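Local coordinates for histidine triad (HIT) protein (PDB 4EGU) that binds guanosine-5'-monophosphate and zinc and, as a member of the histidine triad family, is probably a nucleotide hydrolase or transferase, at residues 83-89 / 101-107; 8-12 / 27-31. All blocks are in the same frame, centred on the assembly; numbering follows the deposited sequence. Where two conformers were deposited one is given.

Both contacts build the nucleotide pocket of one histidine triad domain, from opposite ends of the bound GMP. Interaction 1 (83-89 with 101-107) grips the phosphate through Asn89, His102 and His104; interaction 2 (8-12 with 27-31) lies against the guanine and the ribose. Their centres are about 15 Å apart, yet they touch where His102 ND1 lies 3.7 Å from Phe8 CE2, the two rings meeting edge-to-face. Strands 27-31, 84-90 and 103-107 belong to the same antiparallel sheet, so the sheet underlies both ends of the site, with helix 7-12 adding to the base end.

Interaction 1: residues 83-89 / 101-107; sequences GFRVINN and LHYHILA. With 5GP (guanosine-5'-monophosphate), chain C.
The histidine triad motif runs into strand 103-107, which pairs antiparallel with 84-89, and the pocket end of the ladder holds the GMP phosphate. Arg85 with Leu106 and Ile87 with His104 are hydrogen-bonded pairs; His104 N reaches Ile87 O at 2.9 Å. On the His104 face Ile87 CD1 packs on Leu106 CD1 at 3.8 Å. Three donors converge on O3P of GMP. His102 NE2, the predicted site of the nucleotidyl-histidine intermediate, is 2.6 Å from it in a nearly straight bond (176°), its ring meeting the oxygen in plane. Its CG, between backbone N and carbonyl carbon (chi1 59°), turns NE2 to the phosphate. His104 NE2 and Asn89 ND2 each lie 3.0 Å from the same atom, and Asn89 OD1 accepts from Arg85 NE of the second subunit. On the other face Asn88 CB lies over the Tyr103 ring, 4.0 Å from its centroid, while Asn88 ND2 donates to His102 O from above the carbonyl plane. A water bridges Asn89 N to that same His102 O. Strand 39-45 flanks 103-107 and supplies His40 to His104 ND1; Phe84 and Tyr103 meet helix 61-77, and strand 84-90 continues the sheet into the second subunit.

Interaction 2: residues 8-12 / 27-31; sequences FCKIA and VLAFN. With ZN (zinc ion), chain D; 5GP (guanosine-5'-monophosphate), chain C.
Phe8, Ile11 and Phe30 form part of the hydrophobic wall of the nucleotide pocket in this histidine triad fold, where helix 7-12 lies against strand 27-31 of the sheet. The two run nearly perpendicular, with segment axes 9.8 Å apart, so side chains bridge the gap. The tight part centres on the Phe30 ring. Ile11 CG2 sits over the middle of one face, 3.7 Å from the centroid and only 8° off the ring normal. The Phe30 edge points at the face of Phe8 in a T-shaped stack, planes at 81°, with Phe30 CZ 3.9 Å from Phe8 CE1. With chi1 at 55°, Phe30 CG lies between the backbone N and the carbonyl carbon, and the ring reaches toward the helix. The contact thins toward the end of the helix: Leu28 CD2 touches Ile11 CG2 and the backbone around Ala12, which is partly exposed. Away from the strand, Cys9 SG binds zinc, whose other ligands are Cys6, His48 and His100; the ion ties the helix to the first histidine of the triad motif, His100. GMP lies along the pocket side of the cluster: Ile11 CD1 comes 3.6 Å from base atom N1, Phe8 CZ approaches ribose O4', and N2 of the guanine donates to Asn31 O at 2.9 Å.

Interaction 1: residues 83-89 / 101-107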
# COMPACT_ATOMS: atom_id res chain seq x y z
N GLY A 83 -6.03 -12.77 -6.30
CA GLY A 83 -6.08 -11.56 -5.49
C GLY A 83 -4.94 -11.51 -4.48
O GLY A 83 -4.26 -12.50 -4.18
N PHE A 84 -4.74 -10.32 -3.91
CA PHE A 84 -3.64 -10.10 -2.99
C PHE A 84 -3.87 -8.79 -2.24
O PHE A 84 -4.71 -8.00 -2.64
CB PHE A 84 -2.28 -10.11 -3.71
CG PHE A 84 -2.12 -9.10 -4.82
CD1 PHE A 84 -2.55 -9.38 -6.11
CD2 PHE A 84 -1.50 -7.89 -4.57
CE1 PHE A 84 -2.36 -8.47 -7.13
CE2 PHE A 84 -1.31 -6.97 -5.59
CZ PHE A 84 -1.74 -7.26 -6.87
N ARG A 85 -3.10 -8.58 -1.19
CA ARG A 85 -3.15 -7.35 -0.42
C ARG A 85 -1.74 -6.78 -0.31
O ARG A 85 -0.76 -7.52 -0.17
CB ARG A 85 -3.73 -7.63 0.98
CG ARG A 85 -3.99 -6.39 1.81
CD ARG A 85 -4.69 -6.73 3.11
NE ARG A 85 -6.00 -7.29 2.84
CZ ARG A 85 -6.66 -8.10 3.66
NH1 ARG A 85 -6.16 -8.44 4.83
NH2 ARG A 85 -7.80 -8.61 3.26
N VAL A 86 -1.68 -5.45 -0.40
CA VAL A 86 -0.43 -4.70 -0.27
C VAL A 86 -0.54 -3.82 0.98
O VAL A 86 -1.52 -3.10 1.14
CB VAL A 86 -0.21 -3.84 -1.50
CG1 VAL A 86 1.04 -2.97 -1.36
CG2 VAL A 86 -0.15 -4.69 -2.77
N ILE A 87 0.46 -3.89 1.85
CA ILE A 87 0.45 -3.15 3.11
C ILE A 87 1.78 -2.43 3.31
O ILE A 87 2.86 -3.01 3.17
CB ILE A 87 0.20 -4.08 4.32
CG1 ILE A 87 -1.05 -4.95 4.11
CG2 ILE A 87 0.06 -3.22 5.59
CD1 ILE A 87 -0.71 -6.35 3.70
N ASN A 88 1.69 -1.15 3.70
CA ASN A 88 2.82 -0.42 4.25
C ASN A 88 2.47 0.02 5.66
O ASN A 88 1.41 0.60 5.90
CB ASN A 88 3.18 0.82 3.41
CG ASN A 88 4.37 1.55 4.00
OD1 ASN A 88 4.21 2.52 4.75
ND2 ASN A 88 5.56 1.09 3.71
N ASN A 89 3.38 -0.25 6.58
CA ASN A 89 3.28 0.17 7.97
C ASN A 89 4.26 1.31 8.21
O ASN A 89 5.46 1.16 8.01
CB ASN A 89 3.65 -1.00 8.87
CG ASN A 89 2.70 -2.17 8.76
OD1 ASN A 89 1.51 -2.01 8.48
ND2 ASN A 89 3.22 -3.36 8.96
N LEU A 101 12.00 1.29 4.46
CA LEU A 101 10.80 1.22 3.62
C LEU A 101 10.59 -0.18 3.07
O LEU A 101 11.45 -0.76 2.40
CB LEU A 101 10.87 2.17 2.44
CG LEU A 101 9.57 2.31 1.64
CD1 LEU A 101 8.53 3.14 2.42
CD2 LEU A 101 9.83 2.88 0.29
N HIS A 102 9.39 -0.71 3.26
CA HIS A 102 9.04 -2.01 2.73
C HIS A 102 7.55 -2.11 2.55
O HIS A 102 6.79 -1.55 3.32
CB HIS A 102 9.53 -3.15 3.71
CG HIS A 102 8.95 -3.06 5.09
ND1 HIS A 102 9.53 -2.28 6.05
CD2 HIS A 102 7.89 -3.66 5.69
CE1 HIS A 102 8.85 -2.37 7.18
NE2 HIS A 102 7.86 -3.21 6.99
N TYR A 103 7.16 -2.89 1.56
CA TYR A 103 5.78 -3.24 1.33
C TYR A 103 5.62 -4.73 1.52
O TYR A 103 6.41 -5.52 1.03
CB TYR A 103 5.34 -2.83 -0.09
CG TYR A 103 5.10 -1.35 -0.18
CD1 TYR A 103 6.13 -0.43 -0.16
CD2 TYR A 103 3.81 -0.85 -0.20
CE1 TYR A 103 5.86 0.95 -0.19
CE2 TYR A 103 3.53 0.52 -0.24
CZ TYR A 103 4.57 1.40 -0.23
OH TYR A 103 4.33 2.75 -0.23
N HIS A 104 4.56 -5.11 2.22
CA HIS A 104 4.15 -6.50 2.34
C HIS A 104 3.18 -6.84 1.23
O HIS A 104 2.23 -6.09 0.99
CB HIS A 104 3.40 -6.73 3.66
CG HIS A 104 4.17 -6.44 4.90
ND1 HIS A 104 4.74 -7.45 5.65
CD2 HIS A 104 4.35 -5.28 5.59
CE1 HIS A 104 5.30 -6.90 6.71
NE2 HIS A 104 5.07 -5.59 6.70
N ILE A 105 3.39 -8.00 0.59
CA ILE A 105 2.40 -8.61 -0.28
C ILE A 105 1.90 -9.87 0.42
O ILE A 105 2.71 -10.73 0.77
CB ILE A 105 2.96 -9.06 -1.64
CG1 ILE A 105 3.85 -8.03 -2.34
CG2 ILE A 105 1.81 -9.47 -2.55
CD1 ILE A 105 4.57 -8.62 -3.57
N LEU A 106 0.59 -9.96 0.61
CA LEU A 106 -0.05 -11.17 1.14
C LEU A 106 -0.91 -11.77 0.04
O LEU A 106 -1.71 -11.07 -0.57
CB LEU A 106 -0.95 -10.86 2.33
CG LEU A 106 -0.25 -10.17 3.51
CD1 LEU A 106 -1.25 -9.98 4.65
CD2 LEU A 106 0.97 -10.89 4.02
N ALA A 107 -0.80 -13.08 -0.20
CA ALA A 107 -1.60 -13.71 -1.25
C ALA A 107 -1.65 -15.22 -1.04
O ALA A 107 -0.98 -15.77 -0.17
CB ALA A 107 -1.03 -13.41 -2.63
P 5GP C . 6.97 -4.59 9.88
O1P 5GP C . 6.12 -5.11 11.02
O2P 5GP C . 8.15 -3.75 10.29
O3P 5GP C . 6.15 -3.87 8.90
O5' 5GP C . 7.45 -5.82 9.03
C5' 5GP C . 8.75 -6.33 9.17
C4' 5GP C . 8.79 -7.74 8.73
O4' 5GP C . 10.15 -8.15 8.62
C3' 5GP C . 8.11 -8.72 9.69
O3' 5GP C . 6.96 -9.30 9.07
C2' 5GP C . 9.19 -9.80 9.95
O2' 5GP C . 8.73 -11.13 9.96
C1' 5GP C . 10.21 -9.53 8.83
N9 5GP C . 11.59 -9.86 9.17
C8 5GP C . 12.24 -9.42 10.26
N7 5GP C . 13.51 -9.87 10.25
C5 5GP C . 13.66 -10.59 9.12
C6 5GP C . 14.73 -11.29 8.60
O6 5GP C . 15.87 -11.37 9.16
N1 5GP C . 14.50 -11.90 7.42
C2 5GP C . 13.31 -11.85 6.77
N2 5GP C . 13.22 -12.51 5.61
N3 5GP C . 12.24 -11.20 7.25
C4 5GP C . 12.44 -10.58 8.43
O HOH W 1 5.88 -1.31 6.01

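Interaction 2: residues 8-12 / 27-31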
# COMPACT_ATOMS: atom_id res chain seq x y z
N PHE A 8 17.27 -4.81 6.88
CA PHE A 8 16.94 -4.81 5.45
C PHE A 8 18.06 -4.24 4.59
O PHE A 8 18.21 -4.67 3.45
CB PHE A 8 15.60 -4.14 5.17
CG PHE A 8 14.38 -4.90 5.66
CD1 PHE A 8 14.47 -6.14 6.30
CD2 PHE A 8 13.12 -4.37 5.48
CE1 PHE A 8 13.32 -6.81 6.75
CE2 PHE A 8 11.99 -5.03 5.92
CZ PHE A 8 12.08 -6.25 6.55
N CYS A 9 18.87 -3.31 5.10
CA CYS A 9 20.07 -2.92 4.36
C CYS A 9 20.99 -4.12 4.18
O CYS A 9 21.58 -4.32 3.12
CB CYS A 9 20.82 -1.79 5.06
SG CYS A 9 20.14 -0.12 4.82
N LYS A 10 21.14 -4.93 5.23
CA LYS A 10 22.01 -6.10 5.16
C LYS A 10 21.43 -7.18 4.23
O LYS A 10 22.19 -7.86 3.55
CB LYS A 10 22.24 -6.69 6.55
CG LYS A 10 22.96 -5.83 7.55
CD LYS A 10 23.02 -6.56 8.90
CE LYS A 10 23.64 -5.72 10.01
NZ LYS A 10 25.09 -5.42 9.79
N ILE A 11 20.11 -7.34 4.22
CA ILE A 11 19.46 -8.26 3.29
C ILE A 11 19.61 -7.72 1.84
O ILE A 11 19.92 -8.47 0.94
CB ILE A 11 17.97 -8.55 3.68
CG1 ILE A 11 17.90 -9.38 4.97
CG2 ILE A 11 17.25 -9.24 2.53
CD1 ILE A 11 16.51 -9.67 5.48
N ALA A 12 19.41 -6.41 1.63
CA ALA A 12 19.49 -5.80 0.29
C ALA A 12 20.87 -5.81 -0.35
O ALA A 12 20.99 -5.95 -1.57
CB ALA A 12 18.97 -4.37 0.33
N VAL A 27 15.56 -2.54 -6.44
CA VAL A 27 14.57 -3.16 -5.57
C VAL A 27 14.92 -4.62 -5.41
O VAL A 27 15.39 -5.28 -6.33
CB VAL A 27 13.14 -2.99 -6.16
CG1 VAL A 27 12.14 -3.91 -5.49
CG2 VAL A 27 12.67 -1.53 -6.04
N LEU A 28 14.66 -5.14 -4.22
CA LEU A 28 14.75 -6.55 -3.90
C LEU A 28 13.42 -6.96 -3.26
O LEU A 28 12.85 -6.22 -2.47
CB LEU A 28 15.89 -6.85 -2.90
CG LEU A 28 16.09 -8.28 -2.39
CD1 LEU A 28 16.68 -9.18 -3.46
CD2 LEU A 28 16.97 -8.25 -1.18
N ALA A 29 12.96 -8.16 -3.56
CA ALA A 29 11.84 -8.75 -2.84
C ALA A 29 12.25 -10.10 -2.32
O ALA A 29 12.99 -10.83 -3.00
CB ALA A 29 10.59 -8.88 -3.71
N PHE A 30 11.79 -10.45 -1.13
CA PHE A 30 12.20 -11.66 -0.48
C PHE A 30 11.09 -12.14 0.44
O PHE A 30 10.23 -11.37 0.85
CB PHE A 30 13.56 -11.46 0.28
CG PHE A 30 13.56 -10.30 1.27
CD1 PHE A 30 13.78 -8.98 0.88
CD2 PHE A 30 13.30 -10.54 2.61
CE1 PHE A 30 13.75 -7.94 1.80
CE2 PHE A 30 13.29 -9.50 3.54
CZ PHE A 30 13.50 -8.20 3.13
N ASN A 31 11.08 -13.42 0.77
CA ASN A 31 10.02 -13.91 1.64
C ASN A 31 10.17 -13.41 3.06
O ASN A 31 11.28 -13.33 3.59
CB ASN A 31 10.03 -15.43 1.63
CG ASN A 31 9.57 -16.00 0.31
OD1 ASN A 31 8.74 -15.41 -0.40
ND2 ASN A 31 10.08 -17.16 -0.00
ZN ZN D . 18.05 -0.03 5.74
P 5GP C . 6.97 -4.59 9.88
O1P 5GP C . 6.12 -5.11 11.02
O2P 5GP C . 8.15 -3.75 10.29
O3P 5GP C . 6.15 -3.87 8.90
O5' 5GP C . 7.45 -5.82 9.03
C5' 5GP C . 8.75 -6.33 9.17
C4' 5GP C . 8.79 -7.74 8.73
O4' 5GP C . 10.15 -8.15 8.62
C3' 5GP C . 8.11 -8.72 9.69
O3' 5GP C . 6.96 -9.30 9.07
C2' 5GP C . 9.19 -9.80 9.95
O2' 5GP C . 8.73 -11.13 9.96
C1' 5GP C . 10.21 -9.53 8.83
N9 5GP C . 11.59 -9.86 9.17
C8 5GP C . 12.24 -9.42 10.26
N7 5GP C . 13.51 -9.87 10.25
C5 5GP C . 13.66 -10.59 9.12
C6 5GP C . 14.73 -11.29 8.60
O6 5GP C . 15.87 -11.37 9.16
N1 5GP C . 14.50 -11.90 7.42
C2 5GP C . 13.31 -11.85 6.77
N2 5GP C . 13.22 -12.51 5.61
N3 5GP C . 12.24 -11.20 7.25
C4 5GP C . 12.44 -10.58 8.43